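Local structure of AxyAgu115A (Amphibacillus xylanus NBRC 15112, 6NPS) at residues A244-C250 against I298-G304; W284-K289 against L334-V339; R303-K309 against Y353-E357; I328-N332 against E373-D377. The protein probably acts as a family GH115 alpha-glucuronidase, a hydrolase that removes glucuronic acid side groups from arabinoglucuronoxylan. The protein carries 3 engineered substitutions. All blocks are in the same frame, centred on the assembly; numbering follows the deposited sequence.

All four contacts lie in one sector of the parallel eight-stranded barrel, around strand 298-300. Along the chain, contact 1 closes before contacts 3 and 4 open, while contact 2 interleaves with 1, 3 and 4, and contacts 3 and 4 interleave too. Contacts 1 and 3, with centres about 9 Å apart, share Arg-303 and Gly-304 and lie among loops that follow barrel strands. Contact 2 pairs helices 277-291 and 317-338; contact 4 sets helix 317-338 against the loop before strand 379-383. The centres of contacts 2 and 4 are about 14 Å apart, whereas those of 2 and 3 are about 23 Å apart. The set thus runs from loops at a probable pocket, where a glycerol is bound, out to the helical shell.

Contact 1: residues A244-C250 against I298-G304; sequences ASHHEPC and ITIGMRG
The imidazole of His-246 and the guanidinium of Arg-303 meet at an oblique tilt, their planes 64° apart, with ND1 of His-246 2.9 Å from NH1 of Arg-303; the guanidinium is salt-bridged to Glu-355 and Asp-307. CB of Ser-245 lies over one face of the His-246 ring, and Tyr-353 stacks on that ring as well. The neighbouring His-247 ring has CG of Glu-248 over one face and ND1 of His-246 at its edge, in plane; its own CD2 sits at the edge of the Arg-303 guanidinium. Nearer the backbone, CB of His-247 packs 3.7 Å from CB of Arg-303. The carbonyl oxygen of Gly-304 comes close to CB of His-247 too, buried and without a polar partner in the model, although this glycine is poorly ordered.

At the other end Thr-299 holds the loop. Its OG1, set beside its own backbone N (chi1 -66°), donates to O of Ala-244 at 2.9 Å from above the carbonyl plane and also receives a hydrogen from a water bound to N of Ala-244. CG2 turns instead to O of Ser-245. Cys-250 N donates to Thr-299 O at 3.0 Å, while CG of Pro-249 rests 3.3 Å from Gly-301 O. A type I turn, Ser-245 to Glu-248, shapes the loop; OE1 of Glu-248 accepts from N and OG of Ser-245, OE2 from N of Gly-254.

NE2 of His-246 hydrogen-bonds a glycerol, probably from the crystallisation liquor. The loop after edge strand 241-242 packs on strand 298-300, joining the ends of the eight-strand order as in a closed TIM barrel, at a probable pocket.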
loop_
_atom_site.group_PDB
_atom_site.type_symbol
_atom_site.label_atom_id
_atom_site.label_comp_id
_atom_site.label_asym_id
_atom_site.label_seq_id
_atom_site.Cartn_x
_atom_site.Cartn_y
_atom_site.Cartn_z
ATOM N N ALA A 244 5.491 39.233 -25.945
ATOM C CA ALA A 244 6.109 38.849 -24.696
ATOM C C ALA A 244 5.039 38.329 -23.765
ATOM O O ALA A 244 3.865 38.709 -23.855
ATOM C CB ALA A 244 6.861 40.051 -24.051
ATOM N N SER A 245 5.456 37.468 -22.841
ATOM C CA SER A 245 4.497 36.846 -21.964
ATOM C C SER A 245 3.943 37.865 -20.974
ATOM O O SER A 245 4.383 39.020 -20.885
ATOM C CB SER A 245 5.123 35.654 -21.246
ATOM O OG SER A 245 5.955 36.094 -20.175
ATOM N N HIS A 246 2.992 37.359 -20.188
ATOM C CA HIS A 246 2.187 38.121 -19.243
ATOM C C HIS A 246 3.007 38.918 -18.241
ATOM O O HIS A 246 2.500 39.907 -17.704
ATOM C CB HIS A 246 1.272 37.144 -18.495
ATOM C CG HIS A 246 1.888 35.795 -18.280
ATOM N ND1 HIS A 246 2.673 35.507 -17.182
ATOM C CD2 HIS A 246 1.846 34.658 -19.023
ATOM C CE1 HIS A 246 3.084 34.252 -17.253
ATOM N NE2 HIS A 246 2.588 33.711 -18.354
ATOM N N HIS A 247 4.225 38.489 -17.978
ATOM C CA HIS A 247 5.094 39.172 -17.049
ATOM C C HIS A 247 6.283 39.852 -17.663
ATOM O O HIS A 247 7.262 40.003 -17.016
ATOM C CB HIS A 247 5.559 38.265 -15.932
ATOM C CG HIS A 247 6.386 37.113 -16.369
ATOM N ND1 HIS A 247 7.746 37.074 -16.200
ATOM C CD2 HIS A 247 6.045 35.923 -16.891
ATOM C CE1 HIS A 247 8.215 35.929 -16.644
ATOM N NE2 HIS A 247 7.199 35.207 -17.063
ATOM N N GLU A 248 6.214 40.216 -18.925
ATOM C CA GLU A 248 7.328 40.873 -19.606
ATOM C C GLU A 248 6.849 42.147 -20.291
ATOM O O GLU A 248 6.899 42.250 -21.520
ATOM C CB GLU A 248 7.987 39.912 -20.596
ATOM C CG GLU A 248 8.624 38.644 -19.905
ATOM C CD GLU A 248 9.045 37.577 -20.926
ATOM O OE1 GLU A 248 8.182 37.103 -21.698
ATOM O OE2 GLU A 248 10.241 37.216 -20.974
ATOM N N PRO A 249 6.428 43.160 -19.526
ATOM C CA PRO A 249 5.908 44.386 -20.141
ATOM C C PRO A 249 6.970 45.301 -20.752
ATOM O O PRO A 249 8.156 45.280 -20.402
ATOM C CB PRO A 249 5.209 45.096 -18.979
ATOM C CG PRO A 249 5.908 44.569 -17.723
ATOM C CD PRO A 249 6.252 43.157 -18.047
ATOM N N CYS A 250 6.496 46.105 -21.715
ATOM C CA CYS A 250 7.229 47.228 -22.289
ATOM C C CYS A 250 8.501 46.768 -22.985
ATOM O O CYS A 250 9.540 47.431 -22.905
ATOM C CB CYS A 250 7.569 48.253 -21.209
ATOM S SG CYS A 250 6.111 49.197 -20.815
ATOM N N ILE A 298 3.135 45.350 -27.678
ATOM C CA ILE A 298 3.673 45.717 -26.373
ATOM C C ILE A 298 2.782 45.140 -25.287
ATOM O O ILE A 298 1.574 45.418 -25.239
ATOM C CB ILE A 298 3.773 47.238 -26.223
ATOM C CG1 ILE A 298 4.632 47.832 -27.352
ATOM C CG2 ILE A 298 4.315 47.588 -24.817
ATOM C CD1 ILE A 298 4.678 49.384 -27.314
ATOM N N THR A 299 3.366 44.338 -24.401
ATOM C CA THR A 299 2.602 43.837 -23.270
ATOM C C THR A 299 2.583 44.909 -22.186
ATOM O O THR A 299 3.584 45.594 -21.952
ATOM C CB THR A 299 3.191 42.515 -22.762
ATOM O OG1 THR A 299 3.019 41.497 -23.770
ATOM C CG2 THR A 299 2.473 42.049 -21.479
ATOM N N ILE A 300 1.422 45.116 -21.567
ATOM C CA ILE A 300 1.315 46.091 -20.484
ATOM C C ILE A 300 0.856 45.347 -19.229
ATOM O O ILE A 300 0.516 44.164 -19.280
ATOM C CB ILE A 300 0.378 47.262 -20.833
ATOM C CG1 ILE A 300 -1.028 46.740 -21.174
ATOM C CG2 ILE A 300 0.959 48.073 -22.025
ATOM C CD1 ILE A 300 -2.123 47.828 -21.120
ATOM N N GLY A 301 0.864 46.047 -18.098
ATOM C CA GLY A 301 0.611 45.406 -16.823
ATOM C C GLY A 301 1.909 45.102 -16.087
ATOM O O GLY A 301 2.989 45.534 -16.492
ATOM N N MET A 302 1.799 44.306 -15.004
ATOM C CA MET A 302 2.987 43.894 -14.257
ATOM C C MET A 302 2.771 42.719 -13.303
ATOM O O MET A 302 2.109 42.874 -12.270
ATOM C CB MET A 302 3.529 45.078 -13.459
ATOM C CG MET A 302 4.985 44.926 -13.071
ATOM S SD MET A 302 5.413 46.089 -11.760
ATOM C CE MET A 302 7.089 45.553 -11.344
ATOM N N ARG A 303 3.421 41.595 -13.599
ATOM C CA ARG A 303 3.371 40.403 -12.756
ATOM C C ARG A 303 4.778 40.155 -12.198
ATOM O O ARG A 303 5.750 40.709 -12.709
ATOM C CB ARG A 303 2.893 39.193 -13.555
ATOM C CG ARG A 303 1.381 39.074 -13.659
ATOM C CD ARG A 303 0.971 37.734 -14.246
ATOM N NE ARG A 303 0.961 36.676 -13.240
ATOM C CZ ARG A 303 1.750 35.607 -13.272
ATOM N NH1 ARG A 303 2.617 35.450 -14.264
ATOM N NH2 ARG A 303 1.673 34.694 -12.314
ATOM N N GLY A 304 4.893 39.331 -11.157
ATOM C CA GLY A 304 6.185 39.053 -10.567
ATOM C C GLY A 304 7.113 38.350 -11.541
ATOM O O GLY A 304 6.711 37.837 -12.594
HETATM O O HOH W 1 2.939 40.976 -26.650
HETATM O O HOH W 2 -0.061 41.678 -19.023
HETATM O O HOH W 3 6.294 43.633 -24.000
#

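Contact 2: residues W284-K289 against L334-V339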
loop_
_atom_site.group_PDB
_atom_site.type_symbol
_atom_site.label_atom_id
_atom_site.label_comp_id
_atom_site.label_asym_id
_atom_site.label_seq_id
_atom_site.Cartn_x
_atom_site.Cartn_y
_atom_site.Cartn_z
ATOM N N TRP A 284 11.385 50.556 -18.221
ATOM C CA TRP A 284 10.400 50.414 -19.293
ATOM C C TRP A 284 10.638 51.432 -20.405
ATOM O O TRP A 284 10.480 51.113 -21.592
ATOM C CB TRP A 284 8.987 50.554 -18.715
ATOM C CG TRP A 284 8.583 49.373 -17.858
ATOM C CD1 TRP A 284 9.056 48.095 -17.961
ATOM C CD2 TRP A 284 7.618 49.358 -16.799
ATOM N NE1 TRP A 284 8.442 47.286 -17.022
ATOM C CE2 TRP A 284 7.553 48.046 -16.306
ATOM C CE3 TRP A 284 6.780 50.324 -16.249
ATOM C CZ2 TRP A 284 6.709 47.678 -15.256
ATOM C CZ3 TRP A 284 5.926 49.946 -15.199
ATOM C CH2 TRP A 284 5.909 48.644 -14.715
ATOM N N GLU A 285 11.013 52.653 -20.038
ATOM C CA GLU A 285 11.362 53.675 -21.027
ATOM C C GLU A 285 12.547 53.254 -21.905
ATOM O O GLU A 285 12.506 53.395 -23.134
ATOM C CB GLU A 285 11.695 54.996 -20.314
ATOM C CG GLU A 285 12.093 56.076 -21.283
ATOM C CD GLU A 285 12.708 57.308 -20.590
ATOM O OE1 GLU A 285 12.661 57.391 -19.344
ATOM O OE2 GLU A 285 13.245 58.178 -21.308
ATOM N N ASP A 286 13.640 52.773 -21.294
ATOM C CA ASP A 286 14.779 52.343 -22.104
ATOM C C ASP A 286 14.442 51.115 -22.945
ATOM O O ASP A 286 14.948 50.972 -24.069
ATOM C CB ASP A 286 15.983 52.103 -21.197
ATOM C CG ASP A 286 16.641 53.443 -20.752
ATOM O OD1 ASP A 286 16.058 54.497 -21.098
ATOM O OD2 ASP A 286 17.712 53.455 -20.093
ATOM N N GLY A 287 13.560 50.247 -22.450
ATOM C CA GLY A 287 13.101 49.130 -23.269
ATOM C C GLY A 287 12.313 49.585 -24.491
ATOM O O GLY A 287 12.488 49.055 -25.602
ATOM N N LEU A 288 11.415 50.546 -24.302
ATOM C CA LEU A 288 10.616 51.024 -25.426
ATOM C C LEU A 288 11.469 51.789 -26.433
ATOM O O LEU A 288 11.234 51.699 -27.646
ATOM C CB LEU A 288 9.469 51.907 -24.913
ATOM C CG LEU A 288 8.463 51.213 -23.993
ATOM C CD1 LEU A 288 7.623 52.265 -23.270
ATOM C CD2 LEU A 288 7.565 50.218 -24.772
ATOM N N LYS A 289 12.452 52.554 -25.956
ATOM C CA LYS A 289 13.385 53.217 -26.864
ATOM C C LYS A 289 14.222 52.211 -27.646
ATOM O O LYS A 289 14.604 52.486 -28.786
ATOM C CB LYS A 289 14.312 54.148 -26.085
ATOM C CG LYS A 289 13.690 55.445 -25.620
ATOM C CD LYS A 289 14.775 56.386 -25.064
ATOM C CE LYS A 289 14.183 57.708 -24.576
ATOM N NZ LYS A 289 15.232 58.670 -24.107
ATOM N N LEU A 334 4.537 56.391 -21.337
ATOM C CA LEU A 334 5.813 56.035 -21.950
ATOM C C LEU A 334 5.646 55.665 -23.427
ATOM O O LEU A 334 6.401 56.137 -24.291
ATOM C CB LEU A 334 6.442 54.897 -21.164
ATOM C CG LEU A 334 6.989 55.266 -19.784
ATOM C CD1 LEU A 334 7.558 53.965 -19.218
ATOM C CD2 LEU A 334 8.016 56.383 -19.888
ATOM N N ILE A 335 4.625 54.881 -23.745
ATOM C CA ILE A 335 4.457 54.444 -25.130
ATOM C C ILE A 335 4.158 55.636 -26.039
ATOM O O ILE A 335 4.783 55.798 -27.094
ATOM C CB ILE A 335 3.382 53.342 -25.196
ATOM C CG1 ILE A 335 3.930 52.064 -24.552
ATOM C CG2 ILE A 335 2.941 53.102 -26.650
ATOM C CD1 ILE A 335 2.847 51.041 -24.191
ATOM N N LYS A 336 3.318 56.534 -25.562
ATOM C CA LYS A 336 2.998 57.723 -26.319
ATOM C C LYS A 336 4.246 58.583 -26.547
ATOM O O LYS A 336 4.380 59.214 -27.596
ATOM C CB LYS A 336 1.920 58.540 -25.604
ATOM C CG LYS A 336 0.633 58.699 -26.396
ATOM C CD LYS A 336 -0.538 59.032 -25.487
ATOM C CE LYS A 336 -1.408 60.125 -26.086
ATOM N NZ LYS A 336 -0.843 61.481 -25.840
ATOM N N GLU A 337 5.156 58.614 -25.572
ATOM C CA GLU A 337 6.313 59.522 -25.666
ATOM C C GLU A 337 7.441 58.954 -26.524
ATOM O O GLU A 337 8.147 59.716 -27.188
ATOM C CB GLU A 337 6.856 59.847 -24.273
ATOM C CG GLU A 337 5.933 60.716 -23.441
ATOM C CD GLU A 337 6.314 60.762 -21.956
ATOM O OE1 GLU A 337 7.118 59.916 -21.497
ATOM O OE2 GLU A 337 5.776 61.634 -21.240
ATOM N N HIS A 338 7.611 57.632 -26.551
ATOM C CA HIS A 338 8.794 57.022 -27.127
ATOM C C HIS A 338 8.524 56.011 -28.227
ATOM O O HIS A 338 9.484 55.443 -28.754
ATOM C CB HIS A 338 9.606 56.342 -26.025
ATOM C CG HIS A 338 9.956 57.269 -24.907
ATOM N ND1 HIS A 338 10.652 58.444 -25.115
ATOM C CD2 HIS A 338 9.672 57.223 -23.583
ATOM C CE1 HIS A 338 10.793 59.077 -23.963
ATOM N NE2 HIS A 338 10.213 58.357 -23.018
ATOM N N VAL A 339 7.265 55.750 -28.573
ATOM C CA VAL A 339 6.938 54.781 -29.618
ATOM C C VAL A 339 6.104 55.476 -30.684
ATOM O O VAL A 339 6.505 55.532 -31.849
ATOM C CB VAL A 339 6.193 53.558 -29.063
ATOM C CG1 VAL A 339 5.746 52.626 -30.232
ATOM C CG2 VAL A 339 7.093 52.770 -28.098
#
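Leu-288 buries the most surface here, reaching from helix 277-291 into the last turns of helix 317-338. Its CD1 packs 3.6 Å from CB of Leu-334, the two side chains meeting at about a right angle, and also touches CG1 of Ile-335. Its CB touches CG2 of Val-339, the first residue past the helix.

His-338 comes next. CE of Lys-289 rides over one face of its imidazole, 4.0 Å from the ring centroid, in a CH-pi contact that the fully extended lysine chain makes possible. Glu-285 comes to the same ring with CG 3.4 Å from NE2 of His-338; the planes of its carboxylate and the imidazole are nearly parallel, 5° apart. OE2 of Glu-285 approaches NE2 of His-338 at an angle too poor for a hydrogen bond, and makes its salt bridge to NZ of Lys-289 at 3.5 Å instead.

Leu-334, third in buried area, spreads its two methyls: CD1 lies 3.7 Å from CB of Trp-284, and CD2 lies 4.0 Å from CB of Glu-285. Inward, Leu-288 and Ile-335 both lean on Ile-298 of the strand between the two helices.

The segment axes approach to 9.7 Å and cross at -42°, both helices running broadly the same way, as neighbouring helices do in the outer layer of a TIM barrel.

Contact 3: residues R303-K309 against Y353-E357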
loop_
_atom_site.group_PDB
_atom_site.type_symbol
_atom_site.label_atom_id
_atom_site.label_comp_id
_atom_site.label_asym_id
_atom_site.label_seq_id
_atom_site.Cartn_x
_atom_site.Cartn_y
_atom_site.Cartn_z
ATOM N N ARG A 303 3.421 41.595 -13.599
ATOM C CA ARG A 303 3.371 40.403 -12.756
ATOM C C ARG A 303 4.778 40.155 -12.198
ATOM O O ARG A 303 5.750 40.709 -12.709
ATOM C CB ARG A 303 2.893 39.193 -13.555
ATOM C CG ARG A 303 1.381 39.074 -13.659
ATOM C CD ARG A 303 0.971 37.734 -14.246
ATOM N NE ARG A 303 0.961 36.676 -13.240
ATOM C CZ ARG A 303 1.750 35.607 -13.272
ATOM N NH1 ARG A 303 2.617 35.450 -14.264
ATOM N NH2 ARG A 303 1.673 34.694 -12.314
ATOM N N GLY A 304 4.893 39.331 -11.157
ATOM C CA GLY A 304 6.185 39.053 -10.567
ATOM C C GLY A 304 7.113 38.350 -11.541
ATOM O O GLY A 304 6.711 37.837 -12.594
ATOM N N GLU A 305 8.391 38.328 -11.166
ATOM C CA GLU A 305 9.424 37.740 -12.009
ATOM C C GLU A 305 9.371 36.218 -11.974
ATOM O O GLU A 305 9.144 35.607 -10.920
ATOM C CB GLU A 305 10.801 38.219 -11.565
ATOM C CG GLU A 305 11.070 39.659 -11.911
ATOM C CD GLU A 305 12.461 40.080 -11.517
ATOM O OE1 GLU A 305 12.931 39.650 -10.437
ATOM O OE2 GLU A 305 13.091 40.821 -12.297
ATOM N N ALA A 306 9.603 35.613 -13.143
ATOM C CA ALA A 306 9.557 34.163 -13.321
ATOM C C ALA A 306 8.200 33.600 -12.896
ATOM O O ALA A 306 8.111 32.697 -12.056
ATOM C CB ALA A 306 10.704 33.477 -12.569
ATOM N N ASP A 307 7.135 34.150 -13.491
ATOM C CA ASP A 307 5.759 33.664 -13.322
ATOM C C ASP A 307 5.386 33.526 -11.841
ATOM O O ASP A 307 5.023 32.451 -11.355
ATOM C CB ASP A 307 5.548 32.340 -14.075
ATOM C CG ASP A 307 4.068 31.940 -14.175
ATOM O OD1 ASP A 307 3.235 32.808 -14.506
ATOM O OD2 ASP A 307 3.733 30.755 -13.933
ATOM N N THR A 308 5.494 34.642 -11.122
ATOM C CA THR A 308 5.019 34.754 -9.750
ATOM C C THR A 308 3.955 35.849 -9.676
ATOM O O THR A 308 3.676 36.551 -10.653
ATOM C CB THR A 308 6.178 35.042 -8.757
ATOM O OG1 THR A 308 6.909 36.211 -9.155
ATOM C CG2 THR A 308 7.147 33.846 -8.657
ATOM N N LYS A 309 3.339 35.970 -8.501
ATOM C CA LYS A 309 2.482 37.109 -8.195
ATOM C C LYS A 309 3.329 38.350 -7.915
ATOM O O LYS A 309 4.387 38.260 -7.285
ATOM C CB LYS A 309 1.603 36.797 -6.983
ATOM C CG LYS A 309 1.143 35.344 -6.909
ATOM C CD LYS A 309 -0.315 35.245 -6.465
ATOM C CE LYS A 309 -0.576 36.110 -5.230
ATOM N NZ LYS A 309 -1.760 35.681 -4.420
ATOM N N TYR A 353 -3.977 36.696 -17.011
ATOM C CA TYR A 353 -3.400 35.375 -16.746
ATOM C C TYR A 353 -3.418 35.071 -15.252
ATOM O O TYR A 353 -2.963 35.890 -14.450
ATOM C CB TYR A 353 -1.959 35.277 -17.276
ATOM C CG TYR A 353 -1.294 33.904 -17.122
ATOM C CD1 TYR A 353 -1.804 32.772 -17.784
ATOM C CD2 TYR A 353 -0.176 33.732 -16.306
ATOM C CE1 TYR A 353 -1.212 31.528 -17.643
ATOM C CE2 TYR A 353 0.442 32.494 -16.160
ATOM C CZ TYR A 353 -0.089 31.380 -16.833
ATOM O OH TYR A 353 0.489 30.126 -16.702
ATOM N N LYS A 354 -3.921 33.868 -14.901
ATOM C CA LYS A 354 -4.034 33.339 -13.538
ATOM C C LYS A 354 -4.688 34.333 -12.585
ATOM O O LYS A 354 -5.852 34.709 -12.774
ATOM C CB LYS A 354 -2.661 32.921 -12.997
ATOM C CG LYS A 354 -2.247 31.505 -13.389
ATOM C CD LYS A 354 -0.741 31.366 -13.331
ATOM C CE LYS A 354 -0.314 29.924 -13.162
ATOM N NZ LYS A 354 -0.427 29.509 -11.736
ATOM N N GLU A 355 -3.937 34.785 -11.567
ATOM C CA GLU A 355 -4.508 35.658 -10.553
ATOM C C GLU A 355 -4.985 36.993 -11.114
ATOM O O GLU A 355 -5.713 37.709 -10.419
ATOM C CB GLU A 355 -3.477 35.892 -9.428
ATOM C CG GLU A 355 -2.415 36.958 -9.745
ATOM C CD GLU A 355 -1.194 36.390 -10.495
ATOM O OE1 GLU A 355 -1.090 35.140 -10.649
ATOM O OE2 GLU A 355 -0.340 37.200 -10.937
ATOM N N VAL A 356 -4.594 37.350 -12.343
ATOM C CA VAL A 356 -4.949 38.667 -12.878
ATOM C C VAL A 356 -6.428 38.723 -13.287
ATOM O O VAL A 356 -7.062 39.789 -13.191
ATOM C CB VAL A 356 -4.027 39.053 -14.059
ATOM C CG1 VAL A 356 -4.311 40.505 -14.499
ATOM C CG2 VAL A 356 -2.542 38.872 -13.696
ATOM N N GLU A 357 -6.996 37.602 -13.768
ATOM C CA GLU A 357 -8.422 37.554 -14.115
ATOM C C GLU A 357 -9.323 38.040 -12.979
ATOM O O GLU A 357 -10.207 38.873 -13.243
ATOM C CB GLU A 357 -8.810 36.134 -14.578
ATOM C CG GLU A 357 -10.170 36.035 -15.314
ATOM C CD GLU A 357 -10.575 34.590 -15.702
ATOM O OE1 GLU A 357 -10.761 33.753 -14.784
ATOM O OE2 GLU A 357 -10.727 34.300 -16.925
#
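Arg-303 fills the tight half of this contact, gripping Glu-355 side-on with two nitrogens. NE donates to OE2 of Glu-355 at 2.7 Å and 161°, close to the guanidinium plane, while NH2 reaches the syn lone pair of OE1 at 3.3 Å. Glu-355 can present both oxygens because its CG lies between the backbone N and the carbonyl carbon (chi1 81°) and the chain then folds at the next bond. NH1 of Arg-303 bonds OD1 of Asp-307 at 2.7 Å, so the guanidinium has a carboxylate at each of two edges. Its faces are taken as well: O of Thr-308 lies above one, and CD2 of Tyr-353 above the opposite one at 3.9 Å, the phenol ring nearly perpendicular to the guanidinium. CG2 of Val-356 closes against CD of Arg-303 at 3.7 Å.

This three-residue salt-bridge network ties together the loops following two neighbouring strands of the TIM barrel, 298-300 and 348-351. The second of these loops makes a type II' turn from Tyr-353 to Val-356. OH of Tyr-353 hydrogen-bonds OD1 of Asn-386 and a glycerol, probably from the crystallisation liquor, consistent with a pocket beside the network.

Packing is sparser toward solvent, where exposed Lys-309 brings CD no nearer than 4.3 Å to CG of Glu-355. Lys-354, its CG over a face of the Tyr-353 ring, makes a looser contact, CE staying 4.2 Å from OD2 of Asp-307.

Contact 4: residues I328-N332 against E373-D377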
loop_
_atom_site.group_PDB
_atom_site.type_symbol
_atom_site.label_atom_id
_atom_site.label_comp_id
_atom_site.label_asym_id
_atom_site.label_seq_id
_atom_site.Cartn_x
_atom_site.Cartn_y
_atom_site.Cartn_z
ATOM N N ILE A 328 -0.361 50.707 -15.566
ATOM C CA ILE A 328 -0.850 50.849 -16.942
ATOM C C ILE A 328 -0.895 52.313 -17.362
ATOM O O ILE A 328 -0.489 52.678 -18.478
ATOM C CB ILE A 328 -2.229 50.167 -17.102
ATOM C CG1 ILE A 328 -2.051 48.655 -17.124
ATOM C CG2 ILE A 328 -2.882 50.657 -18.373
ATOM C CD1 ILE A 328 -3.337 47.776 -16.924
ATOM N N GLN A 329 -1.381 53.188 -16.484
ATOM C CA GLN A 329 -1.379 54.606 -16.820
ATOM C C GLN A 329 0.029 55.097 -17.149
ATOM O O GLN A 329 0.215 55.906 -18.070
ATOM C CB GLN A 329 -1.970 55.413 -15.667
ATOM C CG GLN A 329 -3.446 55.717 -15.810
ATOM C CD GLN A 329 -3.799 57.072 -15.253
ATOM O OE1 GLN A 329 -4.614 57.804 -15.820
ATOM N NE2 GLN A 329 -3.179 57.422 -14.132
ATOM N N THR A 330 1.030 54.620 -16.399
ATOM C CA THR A 330 2.422 55.006 -16.642
ATOM C C THR A 330 2.923 54.452 -17.976
ATOM O O THR A 330 3.543 55.170 -18.771
ATOM C CB THR A 330 3.320 54.502 -15.497
ATOM O OG1 THR A 330 2.854 55.000 -14.234
ATOM C CG2 THR A 330 4.757 54.945 -15.709
ATOM N N GLN A 331 2.676 53.161 -18.220
ATOM C CA GLN A 331 3.168 52.523 -19.433
ATOM C C GLN A 331 2.608 53.202 -20.678
ATOM O O GLN A 331 3.360 53.515 -21.613
ATOM C CB GLN A 331 2.838 51.034 -19.389
ATOM C CG GLN A 331 3.693 50.236 -18.400
ATOM C CD GLN A 331 3.094 48.894 -18.088
ATOM O OE1 GLN A 331 1.893 48.702 -18.244
ATOM N NE2 GLN A 331 3.914 47.953 -17.625
ATOM N N ASN A 332 1.306 53.520 -20.680
ATOM C CA ASN A 332 0.731 54.202 -21.838
ATOM C C ASN A 332 1.404 55.533 -22.101
ATOM O O ASN A 332 1.584 55.930 -23.264
ATOM C CB ASN A 332 -0.761 54.407 -21.642
ATOM C CG ASN A 332 -1.556 53.170 -22.032
ATOM O OD1 ASN A 332 -1.038 52.259 -22.700
ATOM N ND2 ASN A 332 -2.808 53.120 -21.597
ATOM N N GLU A 373 -10.592 53.248 -18.951
ATOM C CA GLU A 373 -10.303 53.973 -20.185
ATOM C C GLU A 373 -8.834 53.847 -20.585
ATOM O O GLU A 373 -8.479 54.136 -21.730
ATOM C CB GLU A 373 -10.754 55.420 -20.089
ATOM C CG GLU A 373 -12.154 55.634 -19.452
ATOM C CD GLU A 373 -12.222 55.363 -17.945
ATOM O OE1 GLU A 373 -13.111 54.609 -17.469
ATOM O OE2 GLU A 373 -11.387 55.958 -17.231
ATOM N N GLU A 374 -8.035 53.282 -19.722
ATOM C CA GLU A 374 -6.685 53.055 -20.055
ATOM C C GLU A 374 -6.550 51.770 -20.894
ATOM O O GLU A 374 -5.595 51.593 -21.589
ATOM C CB GLU A 374 -5.873 53.051 -18.791
ATOM C CG GLU A 374 -5.641 54.470 -18.281
ATOM C CD GLU A 374 -4.774 55.262 -19.248
ATOM O OE1 GLU A 374 -4.127 54.613 -20.050
ATOM O OE2 GLU A 374 -4.730 56.495 -19.249
ATOM N N LEU A 375 -7.543 50.900 -20.823
ATOM C CA LEU A 375 -7.604 49.670 -21.606
ATOM C C LEU A 375 -8.305 49.838 -22.950
ATOM O O LEU A 375 -8.401 48.866 -23.712
ATOM C CB LEU A 375 -8.288 48.583 -20.798
ATOM C CG LEU A 375 -7.498 48.342 -19.514
ATOM C CD1 LEU A 375 -8.270 47.361 -18.657
ATOM C CD2 LEU A 375 -6.089 47.794 -19.843
ATOM N N GLU A 376 -8.744 51.044 -23.287
ATOM C CA GLU A 376 -9.346 51.242 -24.595
ATOM C C GLU A 376 -8.300 51.013 -25.687
ATOM O O GLU A 376 -7.167 51.517 -25.603
ATOM C CB GLU A 376 -9.976 52.632 -24.693
ATOM C CG GLU A 376 -11.079 52.688 -25.745
ATOM C CD GLU A 376 -11.828 51.359 -25.853
ATOM O OE1 GLU A 376 -11.593 50.625 -26.842
ATOM O OE2 GLU A 376 -12.663 51.054 -24.969
ATOM N N ASP A 377 -8.674 50.213 -26.690
ATOM C CA ASP A 377 -7.864 49.794 -27.824
ATOM C C ASP A 377 -6.858 48.722 -27.437
ATOM O O ASP A 377 -6.140 48.257 -28.323
ATOM C CB ASP A 377 -7.115 50.956 -28.500
ATOM C CG ASP A 377 -7.992 52.198 -28.667
ATOM O OD1 ASP A 377 -7.605 53.291 -28.176
ATOM O OD2 ASP A 377 -9.074 52.067 -29.291
#
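ND2 of Asn-332 donates to Glu-374 twice, once to the side chain and once to the backbone. The bond to OE1 of Glu-374 is modelled at 2.5 Å, short enough that the exact length is doubtful; it runs nearly along the C-O axis of the carboxylate. The second, to O of Glu-374, is longer at 3.2 Å and lands on a lone pair in the carbonyl plane. Both acceptors lie almost in the amide plane of Asn-332, which fixes how the amide is turned, and OD1 at its other end takes a hydrogen from Arg-348.

In TIM-barrel terms, helix 317-338 is the crossover between strands 298-300 and 348-351, and residues 373-377 are the loop leading into the next strand, 379-383. Asn-332 therefore joins helix, loop and the intervening strand, on which Arg-348 sits.

Glu-374 reaches its partner by folding: CG lies beside the backbone N (chi1 -77°), and a bend at chi2 turns the carboxylate toward the helix. That fold leaves its CG against CG of Gln-329 at 3.5 Å, the two side chains meeting at about a right angle on the exposed flank.

Beyond the polar pair the contact becomes apolar and buried. CG2 of Ile-328 slides past CB of Glu-374 at 3.9 Å. Leu-375 bends its end back toward the helix, and both it and Ile-328 rest on Leu-350 of strand 348-351. On the same apolar side, CD1 of Ile-328 touches CD2 of Leu-375 at 4.0 Å.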